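Probable oxidoreductase protein (PDB 4FB5) probably acts as a nucleotide-dependent oxidoreductase of the GFO/IDH/MocA family, with an N-terminal Rossmann fold that is expected to hold NAD or a related cofactor. Local coordinates at residues A[289-293]-A[304-308]; A[42-46]-A[346-350]; A[104-108]-A[123-127]. One frame throughout, in Å; residues are numbered along the deposited sequence.

Interaction 1. Residues A[289-293]-A[304-308]; sequences SKGSI and ELYQA
Ser-292 and Tyr-306 face each other as the hydrogen-bonded pair of an antiparallel beta hairpin, strands 291-296 and 302-307, near one edge of the large mixed sheet of the C-terminal part of the chain. Both backbone bonds of this pair are made: Tyr-306 N reaches Ser-292 O at 2.8 Å, almost straight at 176° about the hydrogen, and Ser-292 N donates a hydrogen bond to Tyr-306 O at 2.9 Å. The side chains of this pair lie on one face, where Ser-292 OG bonds Trp-276 O of a second subunit, and Tyr-306 OH is hydrogen-bonded to Gln-315 NE2 of its own chain and to Lys-279 NZ of that second subunit.

On the opposite face the contact between the two segments is carried by Ile-293 and Leu-305. From Ile-293, CB lies 4.0 Å from Glu-304 O and CG2 keeps a like distance from the same oxygen; CG1 turns to Leu-305, 3.6 Å from CD1, and the tip CD1 still lies 4.0 Å from that methyl. The two side chains cross obliquely, with Ile-163 and Leu-166 of helix 158-168 packed over them. With an alanine here CG1, CG2 and CD1 are gone, and Leu-305 CD1 and Ile-163 are likely to lose the side chain that packs against both.

At the end of the ladder, Ala-308 N donates to Lys-290 O at 3.1 Å, and Ala-308 CB lies 3.5 Å from that same Lys-290 O.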
loop_
_atom_site.group_PDB
_atom_site.type_symbol
_atom_site.label_atom_id
_atom_site.label_comp_id
_atom_site.label_asym_id
_atom_site.label_seq_id
_atom_site.Cartn_x
_atom_site.Cartn_y
_atom_site.Cartn_z
ATOM N N SER A 289 -22.961 -8.556 -5.371
ATOM C CA SER A 289 -23.029 -9.299 -6.618
ATOM C C SER A 289 -22.539 -8.494 -7.812
ATOM O O SER A 289 -22.342 -9.065 -8.891
ATOM C CB SER A 289 -24.441 -9.778 -6.855
ATOM O OG SER A 289 -25.292 -8.680 -6.835
ATOM N N LYS A 290 -22.326 -7.186 -7.621
ATOM C CA LYS A 290 -21.766 -6.386 -8.725
ATOM C C LYS A 290 -20.471 -5.620 -8.387
ATOM O O LYS A 290 -20.007 -4.781 -9.205
ATOM C CB LYS A 290 -22.804 -5.390 -9.276
ATOM C CG LYS A 290 -24.204 -5.987 -9.553
ATOM C CD LYS A 290 -24.788 -5.423 -10.822
ATOM C CE LYS A 290 -25.693 -4.223 -10.569
ATOM N NZ LYS A 290 -27.000 -4.524 -11.231
ATOM N N GLY A 291 -19.899 -5.912 -7.208
ATOM C CA GLY A 291 -18.664 -5.318 -6.819
ATOM C C GLY A 291 -18.354 -5.340 -5.352
ATOM O O GLY A 291 -19.002 -6.041 -4.592
ATOM N N SER A 292 -17.329 -4.580 -4.955
ATOM C CA SER A 292 -16.806 -4.648 -3.579
ATOM C C SER A 292 -16.312 -3.311 -3.045
ATOM O O SER A 292 -15.929 -2.412 -3.805
ATOM C CB SER A 292 -15.651 -5.650 -3.532
ATOM O OG SER A 292 -15.963 -6.823 -4.248
ATOM N N ILE A 293 -16.285 -3.203 -1.729
ATOM C CA ILE A 293 -15.676 -2.046 -1.062
ATOM C C ILE A 293 -14.725 -2.451 0.079
ATOM O O ILE A 293 -15.059 -3.337 0.880
ATOM C CB ILE A 293 -16.769 -1.140 -0.539
ATOM C CG1 ILE A 293 -17.378 -0.380 -1.702
ATOM C CG2 ILE A 293 -16.230 -0.192 0.490
ATOM C CD1 ILE A 293 -18.882 -0.092 -1.585
ATOM N N GLU A 304 -11.539 1.910 -1.128
ATOM C CA GLU A 304 -11.255 1.242 -2.363
ATOM C C GLU A 304 -12.547 0.616 -2.837
ATOM O O GLU A 304 -13.207 -0.049 -2.050
ATOM C CB GLU A 304 -10.208 0.149 -2.153
ATOM C CG GLU A 304 -8.866 0.608 -1.731
ATOM C CD GLU A 304 -7.847 -0.530 -1.787
ATOM O OE1 GLU A 304 -7.538 -1.026 -2.894
ATOM O OE2 GLU A 304 -7.337 -0.948 -0.715
ATOM N N LEU A 305 -12.890 0.833 -4.103
ATOM C CA LEU A 305 -14.157 0.393 -4.688
ATOM C C LEU A 305 -13.946 -0.389 -5.966
ATOM O O LEU A 305 -13.290 0.095 -6.878
ATOM C CB LEU A 305 -15.041 1.617 -5.005
ATOM C CG LEU A 305 -16.241 1.365 -5.931
ATOM C CD1 LEU A 305 -17.311 0.694 -5.180
ATOM C CD2 LEU A 305 -16.800 2.635 -6.519
ATOM N N TYR A 306 -14.497 -1.597 -6.029
ATOM C CA TYR A 306 -14.355 -2.453 -7.224
ATOM C C TYR A 306 -15.668 -2.651 -7.934
ATOM O O TYR A 306 -16.631 -3.117 -7.311
ATOM C CB TYR A 306 -13.864 -3.842 -6.868
ATOM C CG TYR A 306 -13.664 -4.713 -8.079
ATOM C CD1 TYR A 306 -12.387 -4.948 -8.570
ATOM C CD2 TYR A 306 -14.762 -5.262 -8.777
ATOM C CE1 TYR A 306 -12.169 -5.747 -9.673
ATOM C CE2 TYR A 306 -14.583 -6.071 -9.875
ATOM C CZ TYR A 306 -13.278 -6.318 -10.323
ATOM O OH TYR A 306 -13.068 -7.111 -11.404
ATOM N N GLN A 307 -15.689 -2.358 -9.237
ATOM C CA GLN A 307 -16.895 -2.490 -10.013
ATOM C C GLN A 307 -16.800 -3.458 -11.136
ATOM O O GLN A 307 -16.080 -3.227 -12.047
ATOM C CB GLN A 307 -17.242 -1.180 -10.587
ATOM C CG GLN A 307 -17.986 -0.369 -9.616
ATOM C CD GLN A 307 -18.293 0.990 -10.182
ATOM O OE1 GLN A 307 -17.461 1.883 -10.138
ATOM N NE2 GLN A 307 -19.489 1.149 -10.730
ATOM N N ALA A 308 -17.578 -4.530 -11.089
ATOM C CA ALA A 308 -17.638 -5.501 -12.153
ATOM C C ALA A 308 -18.355 -4.845 -13.327
ATOM O O ALA A 308 -19.527 -5.110 -13.577
ATOM C CB ALA A 308 -18.408 -6.723 -11.668
#

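Interaction 2. Residues A[42-46]-A[346-350]; sequences LAWNA and KIIEC
Two first torsions bring sulfur and indole together: Trp-44 carries CG anti to its own carbonyl carbon (chi1 -74°), which swings the ring back toward the partner helix although its CB starts away from it, and Cys-350 holds SG opposite the backbone N (chi1 176°), aimed at that ring. SG lies over one face of the six-membered ring, displaced toward the rim, 3.8 Å from the centroid; its nearest atom is CE3 of Trp-44, at 3.4 Å from SG. This is a cysteine sulfur-aromatic contact. The indole has further partners: Trp-44 NE1 is hydrogen-bonded to Ser-99 OG, and its ring meets that of Trp-122 at about 85°.

The contact joins helix 35-44, the first helix of the Rossmann fold, to helix 344-358 from far along the chain. The small side chain of Ala-43 fits this close approach: Ala-43 CB lies 3.7 Å from Lys-346 O and 4.0 Å from Cys-350 CB, and the CA atoms of Ala-43 and Ile-347 come within 4.5 Å of each other. Alongside, the end of Ile-347 reaches the N-cap residue of helix 47-51, with CD1 4.1 Å from Ala-46 CB. The Lys-346 side chain meets Ala-43 through its CB, 4.2 Å from Ala-43 CB; the chain then bends at chi2 and carries NZ away to Glu-124 and Asn-153.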
loop_
_atom_site.group_PDB
_atom_site.type_symbol
_atom_site.label_atom_id
_atom_site.label_comp_id
_atom_site.label_asym_id
_atom_site.label_seq_id
_atom_site.Cartn_x
_atom_site.Cartn_y
_atom_site.Cartn_z
ATOM N N LEU A 42 -13.642 20.497 22.061
ATOM C CA LEU A 42 -13.123 21.021 20.844
ATOM C C LEU A 42 -14.215 21.024 19.797
ATOM O O LEU A 42 -14.280 21.912 18.931
ATOM C CB LEU A 42 -11.983 20.146 20.375
ATOM C CG LEU A 42 -10.613 20.364 21.012
ATOM C CD1 LEU A 42 -9.651 19.322 20.446
ATOM C CD2 LEU A 42 -10.116 21.755 20.771
ATOM N N ALA A 43 -15.065 20.019 19.872
ATOM C CA ALA A 43 -16.153 19.927 18.938
ATOM C C ALA A 43 -17.126 21.102 19.137
ATOM O O ALA A 43 -17.405 21.865 18.176
ATOM C CB ALA A 43 -16.869 18.554 19.050
ATOM N N TRP A 44 -17.611 21.265 20.371
ATOM C CA TRP A 44 -18.575 22.348 20.680
ATOM C C TRP A 44 -17.975 23.712 20.300
ATOM O O TRP A 44 -18.660 24.582 19.730
ATOM C CB TRP A 44 -19.020 22.336 22.157
ATOM C CG TRP A 44 -19.973 21.243 22.566
ATOM C CD1 TRP A 44 -19.748 20.232 23.486
ATOM C CD2 TRP A 44 -21.304 21.044 22.079
ATOM N NE1 TRP A 44 -20.871 19.424 23.596
ATOM C CE2 TRP A 44 -21.840 19.916 22.749
ATOM C CE3 TRP A 44 -22.101 21.713 21.141
ATOM C CZ2 TRP A 44 -23.132 19.456 22.505
ATOM C CZ3 TRP A 44 -23.392 21.258 20.909
ATOM C CH2 TRP A 44 -23.896 20.144 21.585
ATOM N N ASN A 45 -16.680 23.870 20.548
ATOM C CA ASN A 45 -16.013 25.120 20.226
ATOM C C ASN A 45 -15.838 25.353 18.732
ATOM O O ASN A 45 -15.398 26.429 18.346
ATOM C CB ASN A 45 -14.673 25.191 20.963
ATOM C CG ASN A 45 -13.937 26.491 20.753
ATOM O OD1 ASN A 45 -14.445 27.579 21.080
ATOM N ND2 ASN A 45 -12.699 26.398 20.235
ATOM N N ALA A 46 -16.197 24.394 17.873
ATOM C CA ALA A 46 -15.838 24.550 16.460
ATOM C C ALA A 46 -16.938 24.333 15.458
ATOM O O ALA A 46 -16.825 24.799 14.333
ATOM C CB ALA A 46 -14.667 23.662 16.115
ATOM N N LYS A 346 -15.652 14.207 15.498
ATOM C CA LYS A 346 -16.462 14.580 16.627
ATOM C C LYS A 346 -17.242 15.854 16.318
ATOM O O LYS A 346 -18.361 16.007 16.800
ATOM C CB LYS A 346 -15.639 14.760 17.899
ATOM C CG LYS A 346 -16.368 14.273 19.175
ATOM C CD LYS A 346 -16.528 12.750 19.176
ATOM C CE LYS A 346 -17.405 12.219 20.306
ATOM N NZ LYS A 346 -17.175 10.732 20.527
ATOM N N ILE A 347 -16.669 16.737 15.505
ATOM C CA ILE A 347 -17.313 17.983 15.094
ATOM C C ILE A 347 -18.569 17.682 14.259
ATOM O O ILE A 347 -19.636 18.257 14.475
ATOM C CB ILE A 347 -16.348 18.840 14.246
ATOM C CG1 ILE A 347 -15.142 19.296 15.060
ATOM C CG2 ILE A 347 -17.074 20.012 13.623
ATOM C CD1 ILE A 347 -14.073 20.032 14.240
ATOM N N ILE A 348 -18.437 16.763 13.306
ATOM C CA ILE A 348 -19.559 16.325 12.484
ATOM C C ILE A 348 -20.631 15.697 13.381
ATOM O O ILE A 348 -21.804 16.036 13.288
ATOM C CB ILE A 348 -19.056 15.338 11.450
ATOM C CG1 ILE A 348 -18.190 16.071 10.429
ATOM C CG2 ILE A 348 -20.187 14.604 10.788
ATOM C CD1 ILE A 348 -17.225 15.182 9.654
ATOM N N GLU A 349 -20.242 14.794 14.271
ATOM C CA GLU A 349 -21.212 14.218 15.216
ATOM C C GLU A 349 -21.919 15.309 16.058
ATOM O O GLU A 349 -23.108 15.258 16.258
ATOM C CB GLU A 349 -20.525 13.207 16.121
ATOM C CG GLU A 349 -21.451 12.535 17.100
ATOM C CD GLU A 349 -20.773 11.413 17.862
ATOM O OE1 GLU A 349 -20.354 11.699 19.008
ATOM O OE2 GLU A 349 -20.654 10.269 17.311
ATOM N N CYS A 350 -21.162 16.289 16.536
ATOM C CA CYS A 350 -21.711 17.440 17.212
ATOM C C CYS A 350 -22.727 18.144 16.299
ATOM O O CYS A 350 -23.869 18.435 16.694
ATOM C CB CYS A 350 -20.586 18.393 17.613
ATOM S SG CYS A 350 -21.205 19.908 18.373
#

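Interaction 3. Residues A[104-108]-A[123-127]; sequences NQFHA and CEKPM
His-107 fills the tight part of this contact, its imidazole set against the backbone of 123-127. With CG anti to the carbonyl carbon (chi1 -65°), the ring enters a bend of that chain and has Cys-123 and Glu-124 on the same face. Cys-123 SG stands 4.1 Å from the ring centroid, 29° off the normal, while Glu-124 O sits 3.4 Å above the ring plane, offset toward the rim near CE1. Met-127 O approaches at the edge, 3.3 Å from His-107 CB, and Pro-126 O comes obliquely to within 2.9 Å of ND1. NE2 makes a weak hydrogen bond to Thr-102 O.

The curved chain around the ring contains the Glu-Lys-Pro signature of the GFO/IDH/MocA family, following strand 120-123 of the Rossmann sheet, and the peptide before Pro-126 is cis. In relatives this signature borders the cleft for cofactor and substrate, and a similar place is likely here. The polar ends of its first two residues turn away from His-107: Glu-124 OE1 accepts a hydrogen bond from His-40 NE2, and Lys-125 NZ forms a salt bridge with Asp-209.

The partly exposed Asn-104 and Ala-108 form the looser margin. Ala-108 N lies 3.9 Å from Met-127 O, whereas Asn-104 meets chiefly Pro-126. These two side chains cross at about a right angle, and Pro-126 CD touches the amide as a whole, nearly equidistant from its three heavy atoms, 3.4 Å from ND2 and 3.5 Å from OD1 of Asn-104.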
loop_
_atom_site.group_PDB
_atom_site.type_symbol
_atom_site.label_atom_id
_atom_site.label_comp_id
_atom_site.label_asym_id
_atom_site.label_seq_id
_atom_site.Cartn_x
_atom_site.Cartn_y
_atom_site.Cartn_z
ATOM N N ASN A 104 -17.453 4.665 32.031
ATOM C CA ASN A 104 -18.601 3.789 31.801
ATOM C C ASN A 104 -19.620 3.718 32.959
ATOM O O ASN A 104 -20.791 4.022 32.760
ATOM C CB ASN A 104 -18.127 2.377 31.372
ATOM C CG ASN A 104 -17.361 2.377 30.040
ATOM O OD1 ASN A 104 -16.989 3.434 29.515
ATOM N ND2 ASN A 104 -17.131 1.190 29.487
ATOM N N GLN A 105 -19.171 3.352 34.159
ATOM C CA GLN A 105 -20.076 3.115 35.327
ATOM C C GLN A 105 -21.045 4.242 35.610
ATOM O O GLN A 105 -22.141 4.012 36.107
ATOM C CB GLN A 105 -19.301 2.863 36.632
ATOM C CG GLN A 105 -18.022 2.067 36.465
ATOM C CD GLN A 105 -16.842 2.966 36.108
ATOM O OE1 GLN A 105 -16.661 4.033 36.730
ATOM N NE2 GLN A 105 -16.023 2.538 35.100
ATOM N N PHE A 106 -20.610 5.455 35.290
ATOM C CA PHE A 106 -21.308 6.669 35.648
ATOM C C PHE A 106 -22.359 7.065 34.642
ATOM O O PHE A 106 -23.304 7.768 35.011
ATOM C CB PHE A 106 -20.308 7.806 35.817
ATOM C CG PHE A 106 -19.331 7.585 36.938
ATOM C CD1 PHE A 106 -19.709 7.818 38.274
ATOM C CD2 PHE A 106 -18.037 7.143 36.675
ATOM C CE1 PHE A 106 -18.809 7.610 39.334
ATOM C CE2 PHE A 106 -17.112 6.934 37.727
ATOM C CZ PHE A 106 -17.501 7.167 39.062
ATOM N N HIS A 107 -22.216 6.617 33.386
ATOM C CA HIS A 107 -23.139 7.043 32.314
ATOM C C HIS A 107 -24.613 6.983 32.725
ATOM O O HIS A 107 -25.289 8.010 32.736
ATOM C CB HIS A 107 -22.932 6.264 31.012
ATOM C CG HIS A 107 -21.602 6.491 30.377
ATOM N ND1 HIS A 107 -20.923 5.498 29.710
ATOM C CD2 HIS A 107 -20.812 7.588 30.329
ATOM C CE1 HIS A 107 -19.777 5.975 29.262
ATOM N NE2 HIS A 107 -19.683 7.242 29.627
ATOM N N ALA A 108 -25.098 5.794 33.074
ATOM C CA ALA A 108 -26.503 5.626 33.460
ATOM C C ALA A 108 -26.993 6.727 34.392
ATOM O O ALA A 108 -27.943 7.452 34.062
ATOM C CB ALA A 108 -26.733 4.268 34.093
ATOM N N CYS A 123 -23.642 11.353 25.014
ATOM C CA CYS A 123 -23.031 10.431 25.930
ATOM C C CYS A 123 -22.044 9.569 25.180
ATOM O O CYS A 123 -22.328 9.129 24.067
ATOM C CB CYS A 123 -24.108 9.569 26.557
ATOM S SG CYS A 123 -23.547 8.474 27.883
ATOM N N GLU A 124 -20.890 9.333 25.791
ATOM C CA GLU A 124 -19.914 8.427 25.236
ATOM C C GLU A 124 -20.436 7.031 25.339
ATOM O O GLU A 124 -21.236 6.723 26.221
ATOM C CB GLU A 124 -18.553 8.551 25.932
ATOM C CG GLU A 124 -17.741 9.705 25.390
ATOM C CD GLU A 124 -17.721 9.721 23.860
ATOM O OE1 GLU A 124 -17.989 10.793 23.268
ATOM O OE2 GLU A 124 -17.441 8.646 23.245
ATOM N N LYS A 125 -20.000 6.196 24.409
ATOM C CA LYS A 125 -20.323 4.800 24.449
ATOM C C LYS A 125 -19.608 4.228 25.684
ATOM O O LYS A 125 -18.617 4.795 26.122
ATOM C CB LYS A 125 -19.888 4.166 23.134
ATOM C CG LYS A 125 -18.735 3.187 23.203
ATOM C CD LYS A 125 -17.339 3.786 23.175
ATOM C CE LYS A 125 -16.357 2.637 23.199
ATOM N NZ LYS A 125 -15.293 2.859 24.175
ATOM N N PRO A 126 -20.154 3.166 26.306
ATOM C CA PRO A 126 -21.405 2.527 25.994
ATOM C C PRO A 126 -22.499 3.206 26.824
ATOM O O PRO A 126 -22.273 4.299 27.386
ATOM C CB PRO A 126 -21.174 1.082 26.485
ATOM C CG PRO A 126 -19.720 1.002 26.915
ATOM C CD PRO A 126 -19.506 2.409 27.381
HETATM N N MSE A 127 -23.676 2.591 26.870
HETATM C CA MSE A 127 -24.730 3.119 27.700
HETATM C C MSE A 127 -24.514 2.660 29.113
HETATM O O MSE A 127 -24.364 3.492 29.997
HETATM C CB MSE A 127 -26.088 2.696 27.192
HETATM C CG MSE A 127 -26.408 3.381 25.922
HETATM SE SE MSE A 127 -27.963 2.646 25.082
HETATM C CE MSE A 127 -29.198 3.900 25.881
#

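Overall arrangement
Interactions 2 and 3 are neighbours, their centres 19 Å apart, and they meet directly: Lys-346 NZ forms a salt bridge with Glu-124 OE1 at 2.9 Å. This ties helix 344-358 to the Glu-Lys-Pro bend beside the presumed cofactor cleft; the Glu-124 side chain comes close to the glycine-rich turn, though not into contact, and that turn probably binds the nucleotide. Along the chain both interaction 1 and interaction 3 fall inside the loop that interaction 2 closes. Interaction 1 stands apart, its nearest atoms about 18 Å from those of interaction 2 and about 23 Å from those of interaction 3; on the far side of the chain's centre from interaction 3, its strands pack on a second subunit.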